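Local coordinates for surface layer protein (Geobacillus stearothermophilus, PDB 2RA1), which forms the surface layer of the bacterial cell and, through its N-terminal part, probably binds sugar polymers of the cell wall, at residues A[16-21]-A[87-92]; A[29-34]-A[149-154]; A[346-351]-A[380-385]; A[370-375]-A[390-395]. One frame throughout, in Å; residues are numbered along the deposited sequence. Where two conformers were deposited one is given.

Interaction 1 of 4, residues A[16-21]-A[87-92]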
loop_
_atom_site.group_PDB
_atom_site.type_symbol
_atom_site.label_atom_id
_atom_site.label_comp_id
_atom_site.label_asym_id
_atom_site.label_seq_id
_atom_site.Cartn_x
_atom_site.Cartn_y
_atom_site.Cartn_z
ATOM N N GLU A 16 -27.815 23.316 -41.419
ATOM C CA GLU A 16 -28.223 21.929 -41.603
ATOM C C GLU A 16 -27.180 20.982 -41.047
ATOM O O GLU A 16 -27.499 19.964 -40.446
ATOM C CB GLU A 16 -28.423 21.647 -43.088
ATOM C CG GLU A 16 -28.742 20.198 -43.406
ATOM C CD GLU A 16 -29.974 19.706 -42.671
ATOM O OE1 GLU A 16 -30.912 20.514 -42.474
ATOM O OE2 GLU A 16 -30.004 18.512 -42.292
ATOM N N ALA A 17 -25.917 21.328 -41.254
ATOM C CA ALA A 17 -24.817 20.514 -40.741
ATOM C C ALA A 17 -24.815 20.414 -39.214
ATOM O O ALA A 17 -24.474 19.368 -38.669
ATOM C CB ALA A 17 -23.447 21.020 -41.259
ATOM N N TYR A 18 -25.185 21.492 -38.535
ATOM C CA TYR A 18 -25.302 21.480 -37.080
ATOM C C TYR A 18 -26.521 20.688 -36.638
ATOM O O TYR A 18 -26.483 19.994 -35.631
ATOM C CB TYR A 18 -25.355 22.925 -36.544
ATOM C CG TYR A 18 -26.003 23.117 -35.184
ATOM C CD1 TYR A 18 -25.376 22.686 -34.017
ATOM C CD2 TYR A 18 -27.229 23.759 -35.064
ATOM C CE1 TYR A 18 -25.964 22.862 -32.776
ATOM C CE2 TYR A 18 -27.822 23.952 -33.818
ATOM C CZ TYR A 18 -27.184 23.502 -32.683
ATOM O OH TYR A 18 -27.769 23.686 -31.451
ATOM N N TYR A 19 -27.600 20.781 -37.404
ATOM C CA TYR A 19 -28.814 19.999 -37.135
ATOM C C TYR A 19 -28.587 18.499 -37.246
ATOM O O TYR A 19 -29.218 17.706 -36.550
ATOM C CB TYR A 19 -29.908 20.397 -38.109
ATOM C CG TYR A 19 -30.277 21.843 -37.980
ATOM C CD1 TYR A 19 -30.863 22.530 -39.034
ATOM C CD2 TYR A 19 -30.024 22.519 -36.803
ATOM C CE1 TYR A 19 -31.202 23.864 -38.911
ATOM C CE2 TYR A 19 -30.350 23.845 -36.666
ATOM C CZ TYR A 19 -30.940 24.523 -37.719
ATOM O OH TYR A 19 -31.271 25.857 -37.574
ATOM N N THR A 20 -27.683 18.131 -38.144
ATOM C CA THR A 20 -27.284 16.749 -38.365
ATOM C C THR A 20 -26.958 16.005 -37.071
ATOM O O THR A 20 -27.318 14.837 -36.896
ATOM C CB THR A 20 -26.073 16.697 -39.308
ATOM O OG1 THR A 20 -26.472 17.153 -40.612
ATOM C CG2 THR A 20 -25.524 15.278 -39.404
ATOM N N TYR A 21 -26.285 16.681 -36.151
ATOM C CA TYR A 21 -26.033 16.073 -34.858
ATOM C C TYR A 21 -27.009 16.549 -33.777
ATOM O O TYR A 21 -27.477 15.754 -32.968
ATOM C CB TYR A 21 -24.566 16.257 -34.432
ATOM C CG TYR A 21 -24.217 17.558 -33.726
ATOM C CD1 TYR A 21 -24.621 17.790 -32.417
ATOM C CD2 TYR A 21 -23.420 18.523 -34.342
ATOM C CE1 TYR A 21 -24.276 18.963 -31.736
ATOM C CE2 TYR A 21 -23.062 19.707 -33.674
ATOM C CZ TYR A 21 -23.501 19.922 -32.368
ATOM O OH TYR A 21 -23.176 21.084 -31.682
ATOM N N GLU A 87 -19.787 28.732 -30.845
ATOM C CA GLU A 87 -19.128 28.891 -32.127
ATOM C C GLU A 87 -18.550 27.573 -32.610
ATOM O O GLU A 87 -18.258 26.695 -31.810
ATOM C CB GLU A 87 -18.003 29.908 -32.020
ATOM C CG GLU A 87 -18.443 31.250 -31.495
ATOM C CD GLU A 87 -17.369 32.296 -31.660
ATOM O OE1 GLU A 87 -17.711 33.429 -32.069
ATOM O OE2 GLU A 87 -16.182 31.986 -31.396
ATOM N N ALA A 88 -18.390 27.443 -33.924
ATOM C CA ALA A 88 -17.756 26.275 -34.496
ATOM C C ALA A 88 -18.464 25.013 -34.023
ATOM O O ALA A 88 -17.811 24.043 -33.638
ATOM C CB ALA A 88 -16.323 26.231 -34.078
ATOM N N ARG A 89 -19.791 25.029 -34.030
ATOM C CA ARG A 89 -20.546 23.970 -33.373
ATOM C C ARG A 89 -20.232 22.593 -33.941
ATOM O O ARG A 89 -19.896 21.667 -33.191
ATOM C CB ARG A 89 -22.041 24.258 -33.403
ATOM C CG ARG A 89 -22.389 25.578 -32.762
ATOM C CD ARG A 89 -23.831 25.964 -33.022
ATOM N NE ARG A 89 -24.136 27.250 -32.424
ATOM C CZ ARG A 89 -25.366 27.713 -32.225
ATOM N NH1 ARG A 89 -26.421 26.987 -32.579
ATOM N NH2 ARG A 89 -25.541 28.903 -31.654
ATOM N N VAL A 90 -20.301 22.462 -35.261
ATOM C CA VAL A 90 -20.000 21.184 -35.903
ATOM C C VAL A 90 -18.561 20.687 -35.687
ATOM O O VAL A 90 -18.353 19.543 -35.295
ATOM C CB VAL A 90 -20.377 21.210 -37.377
ATOM C CG1 VAL A 90 -19.875 19.963 -38.094
ATOM C CG2 VAL A 90 -21.876 21.311 -37.472
ATOM N N ALA A 91 -17.576 21.543 -35.914
ATOM C CA ALA A 91 -16.178 21.159 -35.694
ATOM C C ALA A 91 -15.883 20.779 -34.240
ATOM O O ALA A 91 -15.139 19.844 -33.990
ATOM C CB ALA A 91 -15.229 22.254 -36.167
ATOM N N THR A 92 -16.476 21.487 -33.284
ATOM C CA THR A 92 -16.263 21.140 -31.886
ATOM C C THR A 92 -16.916 19.812 -31.504
ATOM O O THR A 92 -16.355 19.039 -30.719
ATOM C CB THR A 92 -16.749 22.233 -30.909
ATOM O OG1 THR A 92 -18.146 22.509 -31.120
ATOM C CG2 THR A 92 -15.890 23.500 -31.035
HETATM O O HOH W 1 -20.647 21.620 -30.482
#
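Two torsion choices set Tyr18 against Arg89: the tyrosine holds CG roughly trans to its own main-chain nitrogen (chi1 157°), while the arginine, extended from CG to NE, runs out over the phenol ring. The result is a cation-pi pair joining two helices, 3-28 and 89-115, of the helical N-terminal part of the protein. CD of Arg89 packs on the face, a CH-pi contact 3.9 Å from the centroid of the Tyr18 ring. Farther along, Arg89 CZ stands 4.9 Å from the same centroid, 19° off the ring normal. The guanidinium does not lie flat, since its plane makes 72° with the ring, and it brings NH1 down over the face, 3.6 Å from Tyr18 CE2. NE of Arg89 is bonded to the carbonyl of Gly86, three residues ahead of the helix, which should restrain the head group, and Tyr144 forms a second cation-pi pair with it.

Beside this pair Val90 supplies aliphatic packing: it presses CG2 against the backbone of the facing helix, 3.5 Å from Tyr18 CA, and also meets CB of Ala17; Tyr41 of helix 34-58 touches the same valine. The ring of Tyr21 sets its edge near Val90 CA and stacks on Tyr93. Its hydroxyl is carried past Arg89 CB to a bridging water, so two largely buried hydroxyls share one solvent molecule: the water lies 2.9 Å from Tyr21 OH and donates to Thr92 OG1 at 2.7 Å.

Interaction 2 of 4, residues A[29-34]-A[149-154]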
loop_
_atom_site.group_PDB
_atom_site.type_symbol
_atom_site.label_atom_id
_atom_site.label_comp_id
_atom_site.label_asym_id
_atom_site.label_seq_id
_atom_site.Cartn_x
_atom_site.Cartn_y
_atom_site.Cartn_z
ATOM N N GLY A 29 -31.921 10.967 -28.219
ATOM C CA GLY A 29 -30.952 10.761 -27.168
ATOM C C GLY A 29 -29.798 9.905 -27.648
ATOM O O GLY A 29 -29.203 9.141 -26.875
ATOM N N GLN A 30 -29.475 10.032 -28.932
ATOM C CA GLN A 30 -28.354 9.305 -29.520
ATOM C C GLN A 30 -27.512 10.196 -30.407
ATOM O O GLN A 30 -27.892 11.324 -30.699
ATOM C CB GLN A 30 -28.866 8.129 -30.341
ATOM C CG GLN A 30 -29.614 7.106 -29.518
ATOM C CD GLN A 30 -30.277 6.060 -30.374
ATOM O OE1 GLN A 30 -31.475 5.823 -30.255
ATOM N NE2 GLN A 30 -29.503 5.435 -31.260
ATOM N N PHE A 31 -26.369 9.685 -30.846
ATOM C CA PHE A 31 -25.515 10.431 -31.757
ATOM C C PHE A 31 -25.676 9.929 -33.184
ATOM O O PHE A 31 -25.960 8.746 -33.405
ATOM C CB PHE A 31 -24.059 10.293 -31.344
ATOM C CG PHE A 31 -23.776 10.812 -29.965
ATOM C CD1 PHE A 31 -23.550 9.943 -28.914
ATOM C CD2 PHE A 31 -23.762 12.172 -29.717
ATOM C CE1 PHE A 31 -23.297 10.420 -27.638
ATOM C CE2 PHE A 31 -23.513 12.655 -28.443
ATOM C CZ PHE A 31 -23.282 11.776 -27.399
ATOM N N PRO A 32 -25.475 10.817 -34.163
ATOM C CA PRO A 32 -25.507 10.363 -35.551
ATOM C C PRO A 32 -24.269 9.534 -35.842
ATOM O O PRO A 32 -23.367 9.483 -35.013
ATOM C CB PRO A 32 -25.442 11.671 -36.347
ATOM C CG PRO A 32 -25.695 12.743 -35.370
ATOM C CD PRO A 32 -25.196 12.251 -34.073
ATOM N N ASP A 33 -24.239 8.861 -36.981
ATOM C CA ASP A 33 -22.994 8.284 -37.448
ATOM C C ASP A 33 -22.054 9.465 -37.693
ATOM O O ASP A 33 -22.444 10.454 -38.337
ATOM C CB ASP A 33 -23.243 7.484 -38.733
ATOM C CG ASP A 33 -22.129 6.501 -39.046
ATOM O OD1 ASP A 33 -22.402 5.294 -39.001
ATOM O OD2 ASP A 33 -20.996 6.919 -39.355
ATOM N N ILE A 34 -20.827 9.384 -37.179
ATOM C CA ILE A 34 -19.889 10.496 -37.332
ATOM C C ILE A 34 -19.622 10.796 -38.809
ATOM O O ILE A 34 -19.234 11.893 -39.167
ATOM C CB ILE A 34 -18.547 10.234 -36.617
ATOM C CG1 ILE A 34 -17.732 11.535 -36.523
ATOM C CG2 ILE A 34 -17.745 9.131 -37.297
ATOM C CD1 ILE A 34 -18.413 12.581 -35.663
ATOM N N ARG A 149 -23.124 17.715 -24.181
ATOM C CA ARG A 149 -21.908 17.533 -23.387
ATOM C C ARG A 149 -22.121 16.428 -22.374
ATOM O O ARG A 149 -21.297 15.547 -22.244
ATOM C CB ARG A 149 -21.520 18.817 -22.646
ATOM C CG ARG A 149 -20.487 19.664 -23.348
ATOM C CD ARG A 149 -20.087 20.854 -22.481
ATOM N NE ARG A 149 -21.001 21.967 -22.679
ATOM C CZ ARG A 149 -21.938 22.320 -21.815
ATOM N NH1 ARG A 149 -22.059 21.655 -20.674
ATOM N NH2 ARG A 149 -22.739 23.339 -22.086
ATOM N N GLU A 150 -23.241 16.468 -21.664
ATOM C CA GLU A 150 -23.551 15.425 -20.683
ATOM C C GLU A 150 -23.757 14.056 -21.333
ATOM O O GLU A 150 -23.377 13.026 -20.770
ATOM C CB GLU A 150 -24.757 15.815 -19.801
ATOM C CG GLU A 150 -25.333 14.675 -18.926
ATOM C CD GLU A 150 -24.358 14.096 -17.876
ATOM O OE1 GLU A 150 -24.727 13.084 -17.239
ATOM O OE2 GLU A 150 -23.236 14.629 -17.684
ATOM N N LEU A 151 -24.334 14.037 -22.530
ATOM C CA LEU A 151 -24.470 12.778 -23.261
ATOM C C LEU A 151 -23.095 12.205 -23.621
ATOM O O LEU A 151 -22.884 11.003 -23.547
ATOM C CB LEU A 151 -25.367 12.939 -24.499
ATOM C CG LEU A 151 -26.017 11.670 -25.068
ATOM C CD1 LEU A 151 -26.691 10.877 -23.973
ATOM C CD2 LEU A 151 -26.998 11.982 -26.188
ATOM N N LEU A 152 -22.146 13.060 -23.985
ATOM C CA LEU A 152 -20.800 12.558 -24.273
ATOM C C LEU A 152 -20.084 11.996 -23.049
ATOM O O LEU A 152 -19.437 10.963 -23.156
ATOM C CB LEU A 152 -19.941 13.613 -24.959
ATOM C CG LEU A 152 -20.488 13.943 -26.351
ATOM C CD1 LEU A 152 -20.049 15.328 -26.798
ATOM C CD2 LEU A 152 -20.050 12.855 -27.342
ATOM N N ARG A 153 -20.189 12.668 -21.901
ATOM C CA ARG A 153 -19.534 12.201 -20.678
ATOM C C ARG A 153 -20.143 10.877 -20.188
ATOM O O ARG A 153 -19.420 9.921 -19.922
ATOM C CB ARG A 153 -19.602 13.240 -19.555
ATOM C CG ARG A 153 -18.787 14.500 -19.786
ATOM C CD ARG A 153 -18.998 15.502 -18.639
ATOM N NE ARG A 153 -19.124 16.889 -19.095
ATOM C CZ ARG A 153 -18.106 17.737 -19.225
ATOM N NH1 ARG A 153 -16.870 17.343 -18.933
ATOM N NH2 ARG A 153 -18.317 18.982 -19.652
ATOM N N SER A 154 -21.466 10.822 -20.080
ATOM C CA SER A 154 -22.128 9.607 -19.609
ATOM C C SER A 154 -21.944 8.415 -20.555
ATOM O O SER A 154 -21.694 7.282 -20.123
ATOM C CB SER A 154 -23.624 9.850 -19.339
ATOM O OG SER A 154 -24.322 10.246 -20.508
#
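Phe31 and the Leu151-Leu152 pair carry the apolar part of this contact, in which the loop between helices 3-28 and 34-58 leans on helix 146-166. The ring reaches the helix with its far end: CZ lies 3.6 Å from Leu151 CG and 3.4 Å from Leu152 CD2, and the rim points in plane at the peptide between the two leucines. Leu151, with CG trans to its backbone nitrogen (chi1 -158°), runs past the phenylalanine in the opposite direction and lays CD2 over one ring face. Leu152 comes in obliquely.

Contacts with the backbone are fewer. The same Leu151 CD2 sits 3.7 Å from Gly29 O, where the chain has just left helix 3-28 with positive phi.

Aromatic contact is supplied from outside the two segments, by Tyr97 of helix 89-115, edge-to-face with Phe31, while Val25 touches both Phe31 and Leu151. Replacing Phe31 by an alanine would probably open a gap between the loop and the two leucines and leave Tyr97 without its aromatic mate.

Because the side chains that meet here are apolar, this junction near the surface probably rests largely on shape and the hydrophobic effect, with little directional bonding to fix it.

Interaction 3 of 4, residues A[346-351]-A[380-385]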
loop_
_atom_site.group_PDB
_atom_site.type_symbol
_atom_site.label_atom_id
_atom_site.label_comp_id
_atom_site.label_asym_id
_atom_site.label_seq_id
_atom_site.Cartn_x
_atom_site.Cartn_y
_atom_site.Cartn_z
ATOM N N VAL A 346 -5.358 -26.020 37.483
ATOM C CA VAL A 346 -5.259 -24.566 37.471
ATOM C C VAL A 346 -3.836 -24.142 37.861
ATOM O O VAL A 346 -3.379 -24.436 38.958
ATOM C CB VAL A 346 -6.278 -23.971 38.478
ATOM C CG1 VAL A 346 -6.070 -22.485 38.687
ATOM C CG2 VAL A 346 -7.711 -24.285 38.044
ATOM N N ASP A 347 -3.136 -23.482 36.947
ATOM C CA ASP A 347 -1.799 -22.958 37.208
ATOM C C ASP A 347 -1.876 -21.702 38.083
ATOM O O ASP A 347 -2.305 -20.645 37.636
ATOM C CB ASP A 347 -1.105 -22.643 35.876
ATOM C CG ASP A 347 0.331 -22.178 36.044
ATOM O OD1 ASP A 347 0.735 -21.871 37.166
ATOM O OD2 ASP A 347 1.058 -22.100 35.036
ATOM N N LEU A 348 -1.445 -21.828 39.327
ATOM C CA LEU A 348 -1.476 -20.727 40.277
ATOM C C LEU A 348 -0.584 -19.504 39.958
ATOM O O LEU A 348 -0.866 -18.403 40.432
ATOM C CB LEU A 348 -1.158 -21.263 41.672
ATOM C CG LEU A 348 -2.256 -22.154 42.247
ATOM C CD1 LEU A 348 -1.882 -22.588 43.642
ATOM C CD2 LEU A 348 -3.572 -21.421 42.272
ATOM N N THR A 349 0.487 -19.697 39.186
ATOM C CA THR A 349 1.349 -18.582 38.778
ATOM C C THR A 349 0.624 -17.582 37.854
ATOM O O THR A 349 1.048 -16.442 37.698
ATOM C CB THR A 349 2.664 -19.062 38.105
ATOM O OG1 THR A 349 2.358 -19.763 36.904
ATOM C CG2 THR A 349 3.425 -19.996 39.017
ATOM N N LYS A 350 -0.477 -18.008 37.253
ATOM C CA LYS A 350 -1.230 -17.143 36.357
ATOM C C LYS A 350 -2.209 -16.293 37.147
ATOM O O LYS A 350 -2.938 -15.500 36.570
ATOM C CB LYS A 350 -2.005 -17.999 35.354
ATOM C CG LYS A 350 -1.149 -19.019 34.618
ATOM C CD LYS A 350 -0.436 -18.416 33.418
ATOM C CE LYS A 350 0.892 -19.111 33.132
ATOM N NZ LYS A 350 2.007 -18.677 34.045
ATOM N N TYR A 351 -2.242 -16.464 38.471
ATOM C CA TYR A 351 -3.273 -15.800 39.262
ATOM C C TYR A 351 -2.714 -14.884 40.294
ATOM O O TYR A 351 -3.397 -14.428 41.207
ATOM C CB TYR A 351 -4.204 -16.823 39.893
ATOM C CG TYR A 351 -5.086 -17.398 38.836
ATOM C CD1 TYR A 351 -4.695 -18.524 38.118
ATOM C CD2 TYR A 351 -6.266 -16.761 38.485
ATOM C CE1 TYR A 351 -5.486 -19.031 37.107
ATOM C CE2 TYR A 351 -7.057 -17.254 37.478
ATOM C CZ TYR A 351 -6.671 -18.395 36.799
ATOM O OH TYR A 351 -7.479 -18.883 35.802
ATOM N N LYS A 380 2.793 -25.981 41.226
ATOM C CA LYS A 380 1.979 -24.815 40.864
ATOM C C LYS A 380 0.549 -25.100 40.395
ATOM O O LYS A 380 -0.268 -24.189 40.387
ATOM C CB LYS A 380 2.696 -23.944 39.822
ATOM C CG LYS A 380 2.775 -24.556 38.439
ATOM C CD LYS A 380 3.844 -23.878 37.592
ATOM C CE LYS A 380 3.902 -24.463 36.193
ATOM N NZ LYS A 380 5.168 -24.146 35.486
ATOM N N PHE A 381 0.245 -26.338 40.006
ATOM C CA PHE A 381 -1.104 -26.693 39.544
ATOM C C PHE A 381 -1.980 -27.278 40.639
ATOM O O PHE A 381 -1.534 -28.146 41.402
ATOM C CB PHE A 381 -1.019 -27.721 38.423
ATOM C CG PHE A 381 -0.524 -27.165 37.119
ATOM C CD1 PHE A 381 0.815 -27.264 36.771
ATOM C CD2 PHE A 381 -1.398 -26.561 36.233
ATOM C CE1 PHE A 381 1.277 -26.762 35.565
ATOM C CE2 PHE A 381 -0.939 -26.045 35.012
ATOM C CZ PHE A 381 0.394 -26.143 34.685
ATOM N N ILE A 382 -3.227 -26.820 40.726
ATOM C CA ILE A 382 -4.212 -27.494 41.586
ATOM C C ILE A 382 -5.528 -27.871 40.890
ATOM O O ILE A 382 -5.924 -27.271 39.901
ATOM C CB ILE A 382 -4.525 -26.723 42.904
ATOM C CG1 ILE A 382 -5.120 -25.332 42.632
ATOM C CG2 ILE A 382 -3.294 -26.638 43.788
ATOM C CD1 ILE A 382 -5.815 -24.728 43.854
ATOM N N ASN A 383 -6.201 -28.872 41.436
ATOM C CA ASN A 383 -7.474 -29.338 40.917
ATOM C C ASN A 383 -8.632 -28.780 41.750
ATOM O O ASN A 383 -8.801 -29.142 42.909
ATOM C CB ASN A 383 -7.479 -30.867 40.963
ATOM C CG ASN A 383 -8.695 -31.473 40.293
ATOM O OD1 ASN A 383 -9.745 -30.844 40.184
ATOM N ND2 ASN A 383 -8.549 -32.699 39.827
ATOM N N THR A 384 -9.427 -27.895 41.163
ATOM C CA THR A 384 -10.499 -27.221 41.899
ATOM C C THR A 384 -11.879 -27.794 41.589
ATOM O O THR A 384 -12.893 -27.304 42.101
ATOM C CB THR A 384 -10.534 -25.689 41.611
ATOM O OG1 THR A 384 -10.691 -25.471 40.205
ATOM C CG2 THR A 384 -9.246 -25.024 42.066
ATOM N N THR A 385 -11.914 -28.825 40.749
ATOM C CA THR A 385 -13.176 -29.420 40.330
ATOM C C THR A 385 -13.963 -29.925 41.535
ATOM O O THR A 385 -13.412 -30.542 42.450
ATOM C CB THR A 385 -12.985 -30.565 39.295
ATOM O OG1 THR A 385 -12.105 -31.547 39.835
ATOM C CG2 THR A 385 -12.394 -30.044 37.994
#
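OD1 of Asp347, which lies 3.6 Å from Lys380 CG across the contact, is gripped by two donors of one residue: Thr349 OG1 at 2.7 Å and Thr349 N at 3.0 Å. Both come from the same face of the carboxylate plane, and the backbone bond makes an Asx turn that leads strand 346-347 into the 3-10 turn 348-350. Asp347 holds CG trans to the main-chain nitrogen (chi1 -176°), which sets the carboxylate beside Phe381 and Lys380.

The strand itself pairs antiparallel with 381-382, a short two-stranded sheet in the C-terminal beta domain of this fragment. Val346 and Ile382 exchange a pair of backbone bonds, the shorter from Val346 N to Ile382 O at 2.8 Å; Leu348 N adds a nearly straight one (171°) to Lys380 O. On the Asp347 side of the sheet, the ring of Phe381 receives the aspartate over one face, with CE2 3.5 Å from Asp347 CB. Buried Leu348 instead reaches Ile382, and is backed by Phe370 and Val392.

An alanine in place of Asp347 would probably leave Thr349 N and OG1 without their shared acceptor and the turn less firmly set.

With Asp347 OD2 4.6 Å from Lys380 NZ and in a long ion pair with Lys350 NZ at 3.7 Å, the carboxylate is probably stabilised as an anion by two lysines, but it is the threonine bonds that appear to hold it in place.

Interaction 4 of 4, residues A[370-375]-A[390-395]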
loop_
_atom_site.group_PDB
_atom_site.type_symbol
_atom_site.label_atom_id
_atom_site.label_comp_id
_atom_site.label_asym_id
_atom_site.label_seq_id
_atom_site.Cartn_x
_atom_site.Cartn_y
_atom_site.Cartn_z
ATOM N N PHE A 370 4.519 -22.343 46.367
ATOM C CA PHE A 370 3.128 -22.388 46.827
ATOM C C PHE A 370 2.881 -23.415 47.917
ATOM O O PHE A 370 3.509 -24.470 47.958
ATOM C CB PHE A 370 2.164 -22.736 45.676
ATOM C CG PHE A 370 2.127 -21.722 44.580
ATOM C CD1 PHE A 370 2.929 -21.858 43.457
ATOM C CD2 PHE A 370 1.278 -20.641 44.653
ATOM C CE1 PHE A 370 2.885 -20.909 42.414
ATOM C CE2 PHE A 370 1.239 -19.675 43.609
ATOM C CZ PHE A 370 2.039 -19.825 42.506
ATOM N N THR A 371 1.935 -23.106 48.788
ATOM C CA THR A 371 1.316 -24.123 49.613
ATOM C C THR A 371 -0.183 -24.004 49.407
ATOM O O THR A 371 -0.702 -22.958 49.009
ATOM C CB THR A 371 1.658 -23.966 51.105
ATOM O OG1 THR A 371 0.939 -22.857 51.651
ATOM C CG2 THR A 371 3.153 -23.755 51.284
ATOM N N SER A 372 -0.884 -25.084 49.684
ATOM C CA SER A 372 -2.303 -25.127 49.399
ATOM C C SER A 372 -3.004 -26.185 50.233
ATOM O O SER A 372 -2.394 -27.174 50.672
ATOM C CB SER A 372 -2.532 -25.412 47.918
ATOM O OG SER A 372 -3.900 -25.235 47.596
ATOM N N SER A 373 -4.295 -25.963 50.425
ATOM C CA SER A 373 -5.171 -26.969 50.956
ATOM C C SER A 373 -5.266 -28.153 49.988
ATOM O O SER A 373 -5.698 -29.238 50.374
ATOM C CB SER A 373 -6.557 -26.371 51.230
ATOM O OG SER A 373 -7.277 -26.186 50.031
ATOM N N GLU A 374 -4.843 -27.944 48.746
ATOM C CA GLU A 374 -4.986 -28.963 47.706
ATOM C C GLU A 374 -3.631 -29.481 47.229
ATOM O O GLU A 374 -2.643 -28.753 47.245
ATOM C CB GLU A 374 -5.773 -28.402 46.514
ATOM C CG GLU A 374 -7.005 -27.619 46.888
ATOM C CD GLU A 374 -7.997 -28.431 47.698
ATOM O OE1 GLU A 374 -8.266 -29.588 47.331
ATOM O OE2 GLU A 374 -8.529 -27.896 48.693
ATOM N N LYS A 375 -3.591 -30.741 46.802
ATOM C CA LYS A 375 -2.362 -31.314 46.293
ATOM C C LYS A 375 -1.858 -30.546 45.069
ATOM O O LYS A 375 -2.605 -30.287 44.120
ATOM C CB LYS A 375 -2.541 -32.805 45.975
ATOM C CG LYS A 375 -1.229 -33.585 45.903
ATOM C CD LYS A 375 -1.438 -35.114 45.942
ATOM C CE LYS A 375 -1.638 -35.654 47.370
ATOM N NZ LYS A 375 -1.944 -37.126 47.379
ATOM N N VAL A 390 -10.898 -22.977 47.995
ATOM C CA VAL A 390 -9.609 -23.609 48.266
ATOM C C VAL A 390 -8.735 -22.607 48.986
ATOM O O VAL A 390 -9.014 -21.415 48.982
ATOM C CB VAL A 390 -8.891 -24.081 46.986
ATOM C CG1 VAL A 390 -9.771 -25.080 46.203
ATOM C CG2 VAL A 390 -8.508 -22.868 46.117
ATOM N N ILE A 391 -7.666 -23.095 49.594
ATOM C CA ILE A 391 -6.753 -22.225 50.289
ATOM C C ILE A 391 -5.378 -22.300 49.659
ATOM O O ILE A 391 -4.879 -23.375 49.366
ATOM C CB ILE A 391 -6.651 -22.611 51.758
ATOM C CG1 ILE A 391 -7.954 -22.234 52.471
ATOM C CG2 ILE A 391 -5.421 -21.918 52.389
ATOM C CD1 ILE A 391 -8.061 -22.790 53.866
ATOM N N VAL A 392 -4.775 -21.146 49.422
ATOM C CA VAL A 392 -3.515 -21.117 48.696
ATOM C C VAL A 392 -2.624 -20.035 49.281
ATOM O O VAL A 392 -3.095 -19.113 49.960
ATOM C CB VAL A 392 -3.731 -20.841 47.202
ATOM C CG1 VAL A 392 -4.483 -21.978 46.543
ATOM C CG2 VAL A 392 -4.525 -19.555 47.028
ATOM N N ASN A 393 -1.331 -20.163 49.008
ATOM C CA ASN A 393 -0.320 -19.263 49.544
ATOM C C ASN A 393 0.828 -19.124 48.544
ATOM O O ASN A 393 1.539 -20.083 48.249
ATOM C CB ASN A 393 0.188 -19.820 50.866
ATOM C CG ASN A 393 1.171 -18.902 51.552
ATOM O OD1 ASN A 393 2.039 -18.289 50.913
ATOM N ND2 ASN A 393 1.041 -18.803 52.870
ATOM N N ALA A 394 0.994 -17.938 47.986
ATOM C CA ALA A 394 2.118 -17.696 47.105
ATOM C C ALA A 394 3.218 -16.932 47.857
ATOM O O ALA A 394 2.958 -15.917 48.522
ATOM C CB ALA A 394 1.674 -16.933 45.861
ATOM N N THR A 395 4.440 -17.442 47.762
ATOM C CA THR A 395 5.592 -16.788 48.355
ATOM C C THR A 395 6.637 -16.694 47.257
ATOM O O THR A 395 6.851 -17.658 46.524
ATOM C CB THR A 395 6.172 -17.576 49.557
ATOM O OG1 THR A 395 5.209 -17.642 50.613
ATOM C CG2 THR A 395 7.414 -16.885 50.103
#
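Ser372 and Ile391 meet most closely here: Ser372 OG donates to Ile391 O at 2.7 Å, swung there by a first torsion that puts it trans to the main-chain nitrogen (chi1 -170°). Ser373 N reaches the same carbonyl oxygen at 2.9 Å from the opposite face of its plane, so one acceptor holds the chain at two neighbouring residues. Ser372 OG also accepts from Glu374 N, an ST turn, and rests 3.5 Å from Val392 CG1. Along the same face of the sheet Phe370 lays CE2 3.6 Å from Ala394 CB; Leu348 and Thr349 touch this ring, and Ile382 covers Ser372 and Val392.

The two strands run antiparallel, with 165° between the directions of segments 370-372 and 390-395, in a mixed four-stranded sheet of the C-terminal beta domain. Strand 367-372 forms one edge of the sheet, whereas 389-397 has 406-410 as its other neighbour. In their pairing Thr371 N bonds Asn393 O at 3.1 Å, but the return bond from Asn393 N is bent to 126° and weak.

The Thr371-Asn393 face is more open to solvent. The two side chains lie alongside each other, pointing the same way, while the Asn393 amide turns to Asn405 for its bond. Past the end of the strand, exposed Ser373 substitutes its hydroxyl for a backbone acceptor, with OG taking the N-H of Ile391 at 3.1 Å.

Overall arrangement
The four contacts fall into two groups at opposite sides of the chain's centre. Interactions 1 and 2, with centres 13 Å apart, lie in the helical N-terminal part and interlock along the sequence: helix 3-28 supplies one side of interaction 1 and leads into the loop of interaction 2, where Pro32 packs on Thr20 and Tyr21. Interactions 3 and 4, with centres 9 Å apart, also alternate in sequence, and the 3-10 turn after strand 346-347 packs on the four-stranded sheet, with Leu348 against Phe370 and Val392. Between the groups, centres are 78 to 98 Å apart. The helical and beta regions of this elongated molecule thus hold separate pairs of contacts, one after the other along the chain.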